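PDB 5VOG: putative phosphoribosyltransferase, which binds the alarmone ppGpp (guanosine-5',3'-tetraphosphate) and is probably a phosphoribosyltransferase of the type I family. Local coordinates for residues H135-A140 with D159-Y164; W14-D19 with R176-G181; T68-S73 with S110-E115. All coordinates share one frame; numbering follows the deposited sequence.

In the fold
Contacts 1 and 3 both belong to the phosphoribosyltransferase domain and hold opposite ends of one G4P molecule: contact 1 takes the guanine and contact 3 the 5' diphosphate, with centres about 16 Å apart. Each draws a strand from the large mixed sheet, 135-137 and 63-75 respectively, and E136 of contact 1 forms a long, weak ion pair with R111 of contact 3. Along the chain contact 3 closes before contact 1 opens, and both are nested inside the loop closed by contact 2, which brings helix 171-179 back to the N-terminal segment. Contact 2 abuts contact 1, with centres about 15 Å apart, through W14 on N163 and Y15 on H135 and I162, whereas its centre lies about 28 Å from that of contact 3.

Contact 1 of 3, residues H135-A140 with D159-Y164; sequences HEKIKA and DWWINY. With G4P (guanosine-5',3'-tetraphosphate), chain D.
K137 and I162 meet at the guanine-binding site, both addressing the edge of the base, where strand 135-137 of the large mixed sheet faces strand 161-163, the partner of strand 12-14 in a small parallel sheet. The strand axes run nearly antiparallel at 160° but come no closer than 10.0 Å, so the strands meet through side chains, I162 CD1 and K137 CE among them, and the guanine of G4P lies alongside. K137, extended beyond CG, brings NZ to 2.8 Å from G4P O6 and also bonds N7; D109 is its salt-bridge partner. The backbone of I162 reads the base from the other strand. Its N donates almost straight to O6 (2.8 Å), which therefore has two donors, and its O accepts from N1 at 2.7 Å and from N2. A lysine on O6 and N7 with main-chain recognition of the base is the pattern of the hood in 6-oxopurine phosphoribosyltransferases, and this site is consistent with it. W161, with CG anti to the backbone N (chi1 -170°), lays its indole flat against the base, G4P N1 lying over the ring centre, 3.3 Å above the indole plane. Deeper in, H135 ND1 meets Y164 OH at the imidazole edge in a straight hydrogen bond of 2.9 Å. At the outer end K139 NZ, salt-bridged chiefly to D109, also grips D159 OD1 on its syn side at 3.0 Å, 32° out of the carboxylate plane, while water 1 joins that oxygen to K137 NZ.

Contact 2 of 3, residues W14-D19 with R176-G181; sequences WYTYDD and RLAEAG
W14 packs on L177 and A178 where the last turns of helix 171-179 cover the segment leading from strand 12-14 into helix 17-33, whose start is fixed by a capping box of T16 and D19. The tight part is apolar. With CG beside its backbone N (chi1 -69°), W14 turns one indole face to L177, and L177 CB sits 3.6 Å from the centroid of the five-membered ring, 12° off the normal, a CH-pi contact. The same leucine continues over the indole with CD1, 3.5 Å from W14 NE1, and H174 meets the tryptophan ring at a steep angle. A178 is wedged closely against the main chain: its CB lies 3.2 Å from W14 O and also touches W14 CB and T16 CG2, the last at 3.8 Å. While the T16 methyl packs here, its OG1 accepts from D19 N at 2.9 Å, and T16 N returns a bond to D19 OD2, approaching from above the carboxylate plane. R182 forms a salt bridge with that same oxygen, tying the D19 side of the box to the C-terminal end of the chain. Within this first turn, Y17 and D18 reach the second subunit, Y17 OH bonding to its H21 and D18 OD2 to its N175.

The looser side is polar and watery: no direct hydrogen bond joins the two segments, and beyond the helix A180 and G181 are exposed and poorly ordered. Waters bridge instead. Water 2 accepts from W14 N and donates to L177 O, and water 3 donates to W14 O at 2.7 Å and to A178 O at 3.1 Å.

Contact 3 of 3, residues T68-S73 with S110-E115; sequences TAYYDS and SRVTME. With G4P (guanosine-5',3'-tetraphosphate), chain D.
T113, with chi1 -63°, sets OG1 anti to its carbonyl carbon and CG2 anti to its backbone N, turning the hydroxyl to the G4P 5' phosphate and the methyl to T68; Y70, with CG beside its backbone N (chi1 -78°), brings its phenol to the same phosphate. Segment 110-115 corresponds in position and sequence to the PRPP-binding loop of type I phosphoribosyltransferases, consistent with the 5' diphosphate it holds here, and opens helix 112-121. Oxygen O1A is gripped three times, by Y70 OH at 2.6 Å in the plane of the phenol ring, by T113 OG1 at 2.7 Å and, more loosely, by T113 N. O2A takes both S110 OG, at 2.6 Å, and S110 N. Beyond it, R111 N donates to O2B and M114 N to O1B, so the second phosphate rests on the helix start, whose positive end probably favours it. S110 OG also accepts from V112 N in an ST turn, which fixes the hydroxyl. Across the contact Y70 OH lies on V112 CB at 3.4 Å, and T68 meets T113 tip to tip, OG1 to CG2 at 3.3 Å. Water 4 links both threonine hydroxyls to the 3' diphosphate, donating to T113 OG1 at 2.9 Å and to G4P O2C at 3.0 Å.

Contact 1 of 3, residues H135-A140 with D159-Y164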
loop_
_atom_site.group_PDB
_atom_site.type_symbol
_atom_site.label_atom_id
_atom_site.label_comp_id
_atom_site.label_asym_id
_atom_site.label_seq_id
_atom_site.Cartn_x
_atom_site.Cartn_y
_atom_site.Cartn_z
ATOM N N HIS A 135 1.336 5.335 -14.368
ATOM C CA HIS A 135 2.160 5.769 -15.490
ATOM C C HIS A 135 2.168 4.709 -16.575
ATOM O O HIS A 135 2.481 3.543 -16.305
ATOM C CB HIS A 135 3.592 6.025 -15.036
ATOM C CG HIS A 135 3.719 7.163 -14.085
ATOM N ND1 HIS A 135 4.486 7.095 -12.942
ATOM C CD2 HIS A 135 3.195 8.411 -14.121
ATOM C CE1 HIS A 135 4.421 8.253 -12.310
ATOM N NE2 HIS A 135 3.650 9.070 -13.008
ATOM N N GLU A 136 1.865 5.126 -17.807
ATOM C CA GLU A 136 1.911 4.260 -18.981
ATOM C C GLU A 136 3.083 4.688 -19.858
ATOM O O GLU A 136 3.043 5.757 -20.474
ATOM C CB GLU A 136 0.602 4.332 -19.762
ATOM C CG GLU A 136 0.648 3.554 -21.063
ATOM C CD GLU A 136 -0.609 3.717 -21.896
ATOM O OE1 GLU A 136 -1.514 4.490 -21.506
ATOM O OE2 GLU A 136 -0.692 3.062 -22.953
ATOM N N LYS A 137 4.116 3.850 -19.933
ATOM C CA LYS A 137 5.248 4.142 -20.803
ATOM C C LYS A 137 4.939 3.748 -22.241
ATOM O O LYS A 137 4.439 2.649 -22.504
ATOM C CB LYS A 137 6.496 3.409 -20.340
ATOM C CG LYS A 137 7.059 3.877 -19.026
ATOM C CD LYS A 137 8.333 3.093 -18.805
ATOM C CE LYS A 137 9.065 3.500 -17.592
ATOM N NZ LYS A 137 10.327 2.720 -17.523
ATOM N N ILE A 138 5.264 4.641 -23.171
ATOM C CA ILE A 138 5.054 4.407 -24.598
ATOM C C ILE A 138 6.283 3.681 -25.135
ATOM O O ILE A 138 7.342 4.278 -25.333
ATOM C CB ILE A 138 4.788 5.707 -25.350
ATOM C CG1 ILE A 138 3.576 6.419 -24.743
ATOM C CG2 ILE A 138 4.596 5.402 -26.831
ATOM C CD1 ILE A 138 2.375 5.511 -24.497
ATOM N N LYS A 139 6.136 2.383 -25.374
ATOM C CA LYS A 139 7.246 1.515 -25.742
ATOM C C LYS A 139 6.658 0.180 -26.177
ATOM O O LYS A 139 5.461 -0.073 -26.017
ATOM C CB LYS A 139 8.237 1.334 -24.586
ATOM C CG LYS A 139 7.617 0.740 -23.324
ATOM C CD LYS A 139 8.558 0.836 -22.124
ATOM C CE LYS A 139 9.766 -0.071 -22.278
ATOM N NZ LYS A 139 10.780 0.148 -21.201
ATOM N N ALA A 140 7.511 -0.666 -26.744
ATOM C CA ALA A 140 7.077 -2.012 -27.086
ATOM C C ALA A 140 6.753 -2.791 -25.820
ATOM O O ALA A 140 7.333 -2.563 -24.754
ATOM C CB ALA A 140 8.147 -2.745 -27.897
ATOM N N ASP A 159 9.497 6.680 -22.967
ATOM C CA ASP A 159 10.252 5.540 -22.442
ATOM C C ASP A 159 11.468 6.059 -21.676
ATOM O O ASP A 159 12.617 5.981 -22.116
ATOM C CB ASP A 159 10.663 4.585 -23.552
ATOM C CG ASP A 159 11.268 3.306 -23.009
ATOM O OD1 ASP A 159 11.127 3.049 -21.787
ATOM O OD2 ASP A 159 11.884 2.559 -23.789
ATOM N N TRP A 160 11.181 6.614 -20.504
ATOM C CA TRP A 160 12.173 7.163 -19.596
ATOM C C TRP A 160 12.150 6.372 -18.300
ATOM O O TRP A 160 11.143 5.750 -17.953
ATOM C CB TRP A 160 11.894 8.635 -19.275
ATOM C CG TRP A 160 11.985 9.579 -20.437
ATOM C CD1 TRP A 160 12.353 9.288 -21.718
ATOM C CD2 TRP A 160 11.699 10.977 -20.406
ATOM N NE1 TRP A 160 12.313 10.430 -22.489
ATOM C CE2 TRP A 160 11.913 11.480 -21.705
ATOM C CE3 TRP A 160 11.284 11.858 -19.402
ATOM C CZ2 TRP A 160 11.726 12.821 -22.024
ATOM C CZ3 TRP A 160 11.097 13.191 -19.723
ATOM C CH2 TRP A 160 11.317 13.657 -21.021
ATOM N N TRP A 161 13.251 6.423 -17.558
ATOM C CA TRP A 161 13.257 5.813 -16.238
ATOM C C TRP A 161 12.601 6.760 -15.243
ATOM O O TRP A 161 13.040 7.904 -15.076
ATOM C CB TRP A 161 14.667 5.462 -15.783
ATOM C CG TRP A 161 14.602 4.629 -14.544
ATOM C CD1 TRP A 161 14.858 5.028 -13.262
ATOM C CD2 TRP A 161 14.203 3.259 -14.468
ATOM N NE1 TRP A 161 14.658 3.979 -12.395
ATOM C CE2 TRP A 161 14.256 2.881 -13.111
ATOM C CE3 TRP A 161 13.812 2.309 -15.420
ATOM C CZ2 TRP A 161 13.940 1.591 -12.680
ATOM C CZ3 TRP A 161 13.496 1.028 -14.991
ATOM C CH2 TRP A 161 13.561 0.682 -13.634
ATOM N N ILE A 162 11.555 6.281 -14.585
ATOM C CA ILE A 162 10.808 7.076 -13.620
ATOM C C ILE A 162 11.371 6.823 -12.233
ATOM O O ILE A 162 11.469 5.669 -11.792
ATOM C CB ILE A 162 9.310 6.739 -13.673
ATOM C CG1 ILE A 162 8.748 7.025 -15.068
ATOM C CG2 ILE A 162 8.554 7.504 -12.595
ATOM C CD1 ILE A 162 7.359 6.415 -15.296
ATOM N N ASN A 163 11.739 7.898 -11.541
ATOM C CA ASN A 163 12.210 7.813 -10.161
ATOM C C ASN A 163 11.071 8.216 -9.236
ATOM O O ASN A 163 10.627 9.369 -9.254
ATOM C CB ASN A 163 13.433 8.701 -9.965
ATOM C CG ASN A 163 14.596 8.248 -10.804
ATOM O OD1 ASN A 163 15.304 7.320 -10.434
ATOM N ND2 ASN A 163 14.773 8.872 -11.968
ATOM N N TYR A 164 10.577 7.246 -8.439
ATOM C CA TYR A 164 9.449 7.441 -7.541
ATOM C C TYR A 164 9.910 7.993 -6.200
ATOM O O TYR A 164 10.983 7.634 -5.711
ATOM C CB TYR A 164 8.699 6.123 -7.328
ATOM C CG TYR A 164 7.962 5.726 -8.582
ATOM C CD1 TYR A 164 6.801 6.384 -8.947
ATOM C CD2 TYR A 164 8.464 4.746 -9.435
ATOM C CE1 TYR A 164 6.130 6.059 -10.114
ATOM C CE2 TYR A 164 7.802 4.411 -10.607
ATOM C CZ TYR A 164 6.638 5.082 -10.944
ATOM O OH TYR A 164 5.971 4.773 -12.116
HETATM P PB G4P D . 3.995 -4.094 -15.948
HETATM O O1B G4P D . 3.474 -5.412 -16.234
HETATM O O2B G4P D . 4.334 -3.238 -17.189
HETATM O O3B G4P D . 3.025 -3.305 -15.012
HETATM O O3A G4P D . 5.311 -4.185 -15.053
HETATM P PA G4P D . 6.690 -4.934 -15.301
HETATM O O1A G4P D . 6.545 -6.396 -15.136
HETATM O O2A G4P D . 7.264 -4.506 -16.628
HETATM O "O5'" G4P D . 7.590 -4.254 -14.150
HETATM C "C5'" G4P D . 8.734 -4.910 -13.570
HETATM C "C4'" G4P D . 9.338 -3.982 -12.549
HETATM O "O4'" G4P D . 9.969 -2.869 -13.206
HETATM C "C3'" G4P D . 8.332 -3.381 -11.561
HETATM O "O3'" G4P D . 8.734 -3.738 -10.221
HETATM C "C2'" G4P D . 8.411 -1.866 -11.769
HETATM O "O2'" G4P D . 8.296 -1.111 -10.564
HETATM C "C1'" G4P D . 9.792 -1.722 -12.405
HETATM N N9 G4P D . 9.875 -0.552 -13.283
HETATM C C8 G4P D . 9.579 -0.504 -14.619
HETATM N N7 G4P D . 9.735 0.692 -15.137
HETATM C C5 G4P D . 10.158 1.475 -14.073
HETATM C C6 G4P D . 10.507 2.860 -14.000
HETATM O O6 G4P D . 10.500 3.687 -14.917
HETATM N N1 G4P D . 10.898 3.234 -12.729
HETATM C C2 G4P D . 10.951 2.399 -11.643
HETATM N N2 G4P D . 11.373 2.927 -10.491
HETATM N N3 G4P D . 10.629 1.109 -11.696
HETATM C C4 G4P D . 10.247 0.717 -12.926
HETATM P PC G4P D . 8.351 -5.120 -9.556
HETATM O O1C G4P D . 9.283 -6.197 -9.989
HETATM O O2C G4P D . 6.909 -5.344 -9.920
HETATM O O3C G4P D . 8.447 -4.849 -7.988
HETATM P PD G4P D . 7.629 -3.939 -6.964
HETATM O O1D G4P D . 6.358 -3.574 -7.657
HETATM O O2D G4P D . 7.401 -4.829 -5.721
HETATM O O3D G4P D . 8.538 -2.782 -6.639
HETATM O O HOH W 1 12.544 3.178 -19.228
#

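Contact 2 of 3, residues W14-D19 with R176-G181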
loop_
_atom_site.group_PDB
_atom_site.type_symbol
_atom_site.label_atom_id
_atom_site.label_comp_id
_atom_site.label_asym_id
_atom_site.label_seq_id
_atom_site.Cartn_x
_atom_site.Cartn_y
_atom_site.Cartn_z
ATOM N N TRP A 14 11.934 12.585 -12.311
ATOM C CA TRP A 14 11.588 12.447 -10.902
ATOM C C TRP A 14 10.237 13.102 -10.655
ATOM O O TRP A 14 9.979 14.210 -11.140
ATOM C CB TRP A 14 12.640 13.109 -9.998
ATOM C CG TRP A 14 13.984 12.429 -9.957
ATOM C CD1 TRP A 14 14.503 11.720 -8.914
ATOM C CD2 TRP A 14 14.983 12.408 -10.988
ATOM N NE1 TRP A 14 15.753 11.253 -9.230
ATOM C CE2 TRP A 14 16.075 11.665 -10.496
ATOM C CE3 TRP A 14 15.062 12.950 -12.277
ATOM C CZ2 TRP A 14 17.228 11.438 -11.248
ATOM C CZ3 TRP A 14 16.206 12.723 -13.023
ATOM C CH2 TRP A 14 17.277 11.976 -12.505
ATOM N N TYR A 15 9.381 12.429 -9.886
ATOM C CA TYR A 15 8.064 12.940 -9.538
ATOM C C TYR A 15 7.946 13.057 -8.028
ATOM O O TYR A 15 8.341 12.143 -7.299
ATOM C CB TYR A 15 6.936 12.025 -10.051
ATOM C CG TYR A 15 6.801 11.935 -11.551
ATOM C CD1 TYR A 15 6.507 13.058 -12.319
ATOM C CD2 TYR A 15 6.927 10.712 -12.199
ATOM C CE1 TYR A 15 6.366 12.962 -13.693
ATOM C CE2 TYR A 15 6.780 10.607 -13.571
ATOM C CZ TYR A 15 6.505 11.730 -14.312
ATOM O OH TYR A 15 6.357 11.611 -15.679
ATOM N N THR A 16 7.387 14.170 -7.561
ATOM C CA THR A 16 7.120 14.313 -6.139
ATOM C C THR A 16 5.892 13.492 -5.750
ATOM O O THR A 16 5.098 13.075 -6.595
ATOM C CB THR A 16 6.895 15.784 -5.762
ATOM O OG1 THR A 16 5.665 16.245 -6.339
ATOM C CG2 THR A 16 8.050 16.664 -6.246
ATOM N N TYR A 17 5.740 13.258 -4.441
ATOM C CA TYR A 17 4.511 12.634 -3.957
ATOM C C TYR A 17 3.289 13.414 -4.416
ATOM O O TYR A 17 2.299 12.827 -4.862
ATOM C CB TYR A 17 4.509 12.539 -2.431
ATOM C CG TYR A 17 5.325 11.412 -1.834
ATOM C CD1 TYR A 17 4.913 10.084 -1.957
ATOM C CD2 TYR A 17 6.478 11.675 -1.098
ATOM C CE1 TYR A 17 5.654 9.049 -1.401
ATOM C CE2 TYR A 17 7.221 10.646 -0.533
ATOM C CZ TYR A 17 6.806 9.336 -0.685
ATOM O OH TYR A 17 7.542 8.308 -0.123
ATOM N N ASP A 18 3.343 14.746 -4.319
ATOM C CA ASP A 18 2.198 15.566 -4.708
ATOM C C ASP A 18 1.931 15.483 -6.207
ATOM O O ASP A 18 0.767 15.468 -6.627
ATOM C CB ASP A 18 2.420 17.019 -4.304
ATOM C CG ASP A 18 2.337 17.238 -2.797
ATOM O OD1 ASP A 18 1.956 16.302 -2.065
ATOM O OD2 ASP A 18 2.656 18.356 -2.342
ATOM N N ASP A 19 2.990 15.461 -7.029
ATOM C CA ASP A 19 2.815 15.250 -8.467
ATOM C C ASP A 19 1.967 14.012 -8.722
ATOM O O ASP A 19 1.046 14.020 -9.547
ATOM C CB ASP A 19 4.166 15.068 -9.175
ATOM C CG ASP A 19 4.984 16.340 -9.282
ATOM O OD1 ASP A 19 4.420 17.459 -9.324
ATOM O OD2 ASP A 19 6.226 16.192 -9.367
ATOM N N ARG A 176 14.449 18.099 -5.444
ATOM C CA ARG A 176 15.265 19.002 -6.250
ATOM C C ARG A 176 15.347 18.515 -7.692
ATOM O O ARG A 176 15.196 19.300 -8.636
ATOM C CB ARG A 176 16.664 19.135 -5.644
ATOM C CG ARG A 176 17.548 20.149 -6.364
ATOM C CD ARG A 176 19.000 20.105 -5.889
ATOM N NE ARG A 176 19.679 18.882 -6.310
ATOM C CZ ARG A 176 20.204 18.694 -7.517
ATOM N NH1 ARG A 176 20.131 19.649 -8.433
ATOM N NH2 ARG A 176 20.800 17.546 -7.812
ATOM N N LEU A 177 15.575 17.213 -7.881
ATOM C CA LEU A 177 15.658 16.664 -9.230
ATOM C C LEU A 177 14.308 16.692 -9.939
ATOM O O LEU A 177 14.260 16.825 -11.167
ATOM C CB LEU A 177 16.226 15.242 -9.177
ATOM C CG LEU A 177 17.711 15.148 -8.796
ATOM C CD1 LEU A 177 18.094 13.736 -8.355
ATOM C CD2 LEU A 177 18.590 15.611 -9.955
ATOM N N ALA A 178 13.205 16.579 -9.193
ATOM C CA ALA A 178 11.883 16.668 -9.810
ATOM C C ALA A 178 11.618 18.076 -10.331
ATOM O O ALA A 178 11.098 18.252 -11.440
ATOM C CB ALA A 178 10.807 16.247 -8.806
ATOM N N GLU A 179 11.971 19.094 -9.541
ATOM C CA GLU A 179 11.774 20.472 -9.977
ATOM C C GLU A 179 12.736 20.834 -11.098
ATOM O O GLU A 179 12.373 21.570 -12.025
ATOM C CB GLU A 179 11.945 21.429 -8.797
ATOM N N ALA A 180 13.965 20.321 -11.038
ATOM C CA ALA A 180 14.949 20.567 -12.085
ATOM C C ALA A 180 14.595 19.884 -13.400
ATOM O O ALA A 180 15.337 20.044 -14.377
ATOM C CB ALA A 180 16.333 20.112 -11.617
ATOM N N GLY A 181 13.493 19.140 -13.455
ATOM C CA GLY A 181 13.072 18.496 -14.681
ATOM C C GLY A 181 11.860 19.150 -15.311
ATOM O O GLY A 181 11.504 18.837 -16.451
HETATM O O HOH W 2 12.605 15.409 -13.131
HETATM O O HOH W 3 9.049 16.296 -12.649
#

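Contact 3 of 3, residues T68-S73 with S110-E115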
loop_
_atom_site.group_PDB
_atom_site.type_symbol
_atom_site.label_atom_id
_atom_site.label_comp_id
_atom_site.label_asym_id
_atom_site.label_seq_id
_atom_site.Cartn_x
_atom_site.Cartn_y
_atom_site.Cartn_z
ATOM N N THR A 68 3.426 -9.726 -6.671
ATOM C CA THR A 68 4.237 -10.519 -7.576
ATOM C C THR A 68 5.683 -10.061 -7.479
ATOM O O THR A 68 5.973 -8.945 -7.042
ATOM C CB THR A 68 3.767 -10.374 -9.030
ATOM O OG1 THR A 68 3.778 -8.983 -9.383
ATOM C CG2 THR A 68 2.366 -10.924 -9.191
ATOM N N ALA A 69 6.590 -10.928 -7.917
ATOM C CA ALA A 69 7.994 -10.566 -8.019
ATOM C C ALA A 69 8.619 -11.383 -9.136
ATOM O O ALA A 69 8.091 -12.420 -9.541
ATOM C CB ALA A 69 8.736 -10.792 -6.694
ATOM N N TYR A 70 9.738 -10.890 -9.655
ATOM C CA TYR A 70 10.509 -11.657 -10.615
ATOM C C TYR A 70 11.492 -12.556 -9.879
ATOM O O TYR A 70 12.071 -12.165 -8.859
ATOM C CB TYR A 70 11.250 -10.736 -11.583
ATOM C CG TYR A 70 10.381 -10.141 -12.676
ATOM C CD1 TYR A 70 10.397 -10.663 -13.961
ATOM C CD2 TYR A 70 9.561 -9.047 -12.427
ATOM C CE1 TYR A 70 9.624 -10.111 -14.968
ATOM C CE2 TYR A 70 8.776 -8.485 -13.434
ATOM C CZ TYR A 70 8.817 -9.024 -14.700
ATOM O OH TYR A 70 8.052 -8.482 -15.710
ATOM N N TYR A 71 11.655 -13.774 -10.390
ATOM C CA TYR A 71 12.553 -14.767 -9.820
ATOM C C TYR A 71 13.415 -15.355 -10.926
ATOM O O TYR A 71 13.020 -15.375 -12.093
ATOM C CB TYR A 71 11.780 -15.900 -9.117
ATOM C CG TYR A 71 11.051 -15.497 -7.853
ATOM C CD1 TYR A 71 11.640 -15.666 -6.607
ATOM C CD2 TYR A 71 9.767 -14.967 -7.902
ATOM C CE1 TYR A 71 10.979 -15.307 -5.446
ATOM C CE2 TYR A 71 9.098 -14.604 -6.747
ATOM C CZ TYR A 71 9.708 -14.778 -5.523
ATOM O OH TYR A 71 9.049 -14.420 -4.372
ATOM N N ASP A 72 14.589 -15.851 -10.552
ATOM C CA ASP A 72 15.495 -16.472 -11.515
ATOM C C ASP A 72 14.969 -17.858 -11.874
ATOM O O ASP A 72 14.915 -18.750 -11.021
ATOM C CB ASP A 72 16.910 -16.539 -10.948
ATOM C CG ASP A 72 17.554 -15.172 -10.833
ATOM O OD1 ASP A 72 17.334 -14.332 -11.733
ATOM O OD2 ASP A 72 18.275 -14.927 -9.842
ATOM N N SER A 73 14.582 -18.040 -13.135
ATOM C CA SER A 73 13.957 -19.269 -13.609
ATOM C C SER A 73 14.891 -19.985 -14.577
ATOM O O SER A 73 15.339 -19.396 -15.566
ATOM C CB SER A 73 12.618 -18.975 -14.287
ATOM O OG SER A 73 12.079 -20.142 -14.884
ATOM N N SER A 110 6.630 -3.219 -19.303
ATOM C CA SER A 110 6.652 -4.329 -20.253
ATOM C C SER A 110 5.312 -5.036 -20.397
ATOM O O SER A 110 5.130 -5.789 -21.357
ATOM C CB SER A 110 7.697 -5.373 -19.835
ATOM O OG SER A 110 7.232 -6.133 -18.718
ATOM N N ARG A 111 4.391 -4.834 -19.456
ATOM C CA ARG A 111 3.104 -5.520 -19.334
ATOM C C ARG A 111 3.223 -6.997 -18.992
ATOM O O ARG A 111 2.204 -7.700 -18.992
ATOM C CB ARG A 111 2.237 -5.369 -20.587
ATOM C CG ARG A 111 1.588 -4.038 -20.657
ATOM C CD ARG A 111 0.788 -3.818 -21.929
ATOM N NE ARG A 111 0.357 -2.435 -21.916
ATOM C CZ ARG A 111 -0.183 -1.796 -22.942
ATOM N NH1 ARG A 111 -0.375 -2.419 -24.101
ATOM N NH2 ARG A 111 -0.534 -0.527 -22.800
ATOM N N VAL A 112 4.421 -7.488 -18.667
ATOM C CA VAL A 112 4.557 -8.896 -18.310
ATOM C C VAL A 112 3.853 -9.189 -16.986
ATOM O O VAL A 112 3.132 -10.187 -16.867
ATOM C CB VAL A 112 6.044 -9.302 -18.300
ATOM C CG1 VAL A 112 6.229 -10.693 -17.719
ATOM C CG2 VAL A 112 6.592 -9.265 -19.737
ATOM N N THR A 113 4.011 -8.319 -15.982
ATOM C CA THR A 113 3.294 -8.550 -14.727
ATOM C C THR A 113 1.801 -8.365 -14.923
ATOM O O THR A 113 0.990 -9.148 -14.404
ATOM C CB THR A 113 3.785 -7.603 -13.634
ATOM O OG1 THR A 113 5.160 -7.865 -13.362
ATOM C CG2 THR A 113 2.967 -7.791 -12.337
ATOM N N MET A 114 1.425 -7.317 -15.660
ATOM C CA MET A 114 0.016 -7.019 -15.872
ATOM C C MET A 114 -0.698 -8.183 -16.552
ATOM O O MET A 114 -1.780 -8.596 -16.122
ATOM C CB MET A 114 -0.112 -5.743 -16.698
ATOM C CG MET A 114 -1.522 -5.202 -16.790
ATOM S SD MET A 114 -1.569 -3.774 -17.891
ATOM C CE MET A 114 -0.531 -2.649 -16.965
ATOM N N GLU A 115 -0.099 -8.727 -17.619
ATOM C CA GLU A 115 -0.710 -9.867 -18.297
ATOM C C GLU A 115 -0.843 -11.060 -17.362
ATOM O O GLU A 115 -1.881 -11.732 -17.343
ATOM C CB GLU A 115 0.100 -10.266 -19.534
ATOM C CG GLU A 115 -0.473 -11.522 -20.207
ATOM C CD GLU A 115 0.384 -12.091 -21.332
ATOM O OE1 GLU A 115 1.027 -11.330 -22.072
ATOM O OE2 GLU A 115 0.400 -13.331 -21.482
HETATM P PB G4P D . 3.995 -4.094 -15.948
HETATM O O1B G4P D . 3.474 -5.412 -16.234
HETATM O O2B G4P D . 4.334 -3.238 -17.189
HETATM O O3B G4P D . 3.025 -3.305 -15.012
HETATM O O3A G4P D . 5.311 -4.185 -15.053
HETATM P PA G4P D . 6.690 -4.934 -15.301
HETATM O O1A G4P D . 6.545 -6.396 -15.136
HETATM O O2A G4P D . 7.264 -4.506 -16.628
HETATM O "O5'" G4P D . 7.590 -4.254 -14.150
HETATM C "C5'" G4P D . 8.734 -4.910 -13.570
HETATM C "C4'" G4P D . 9.338 -3.982 -12.549
HETATM O "O4'" G4P D . 9.969 -2.869 -13.206
HETATM C "C3'" G4P D . 8.332 -3.381 -11.561
HETATM O "O3'" G4P D . 8.734 -3.738 -10.221
HETATM C "C2'" G4P D . 8.411 -1.866 -11.769
HETATM O "O2'" G4P D . 8.296 -1.111 -10.564
HETATM C "C1'" G4P D . 9.792 -1.722 -12.405
HETATM N N9 G4P D . 9.875 -0.552 -13.283
HETATM C C8 G4P D . 9.579 -0.504 -14.619
HETATM N N7 G4P D . 9.735 0.692 -15.137
HETATM C C5 G4P D . 10.158 1.475 -14.073
HETATM C C6 G4P D . 10.507 2.860 -14.000
HETATM O O6 G4P D . 10.500 3.687 -14.917
HETATM N N1 G4P D . 10.898 3.234 -12.729
HETATM C C2 G4P D . 10.951 2.399 -11.643
HETATM N N2 G4P D . 11.373 2.927 -10.491
HETATM N N3 G4P D . 10.629 1.109 -11.696
HETATM C C4 G4P D . 10.247 0.717 -12.926
HETATM P PC G4P D . 8.351 -5.120 -9.556
HETATM O O1C G4P D . 9.283 -6.197 -9.989
HETATM O O2C G4P D . 6.909 -5.344 -9.920
HETATM O O3C G4P D . 8.447 -4.849 -7.988
HETATM P PD G4P D . 7.629 -3.939 -6.964
HETATM O O1D G4P D . 6.358 -3.574 -7.657
HETATM O O2D G4P D . 7.401 -4.829 -5.721
HETATM O O3D G4P D . 8.538 -2.782 -6.639
HETATM O O HOH W 4 6.060 -8.119 -10.654
HETATM O O HOH W 5 9.626 -7.977 -18.091
#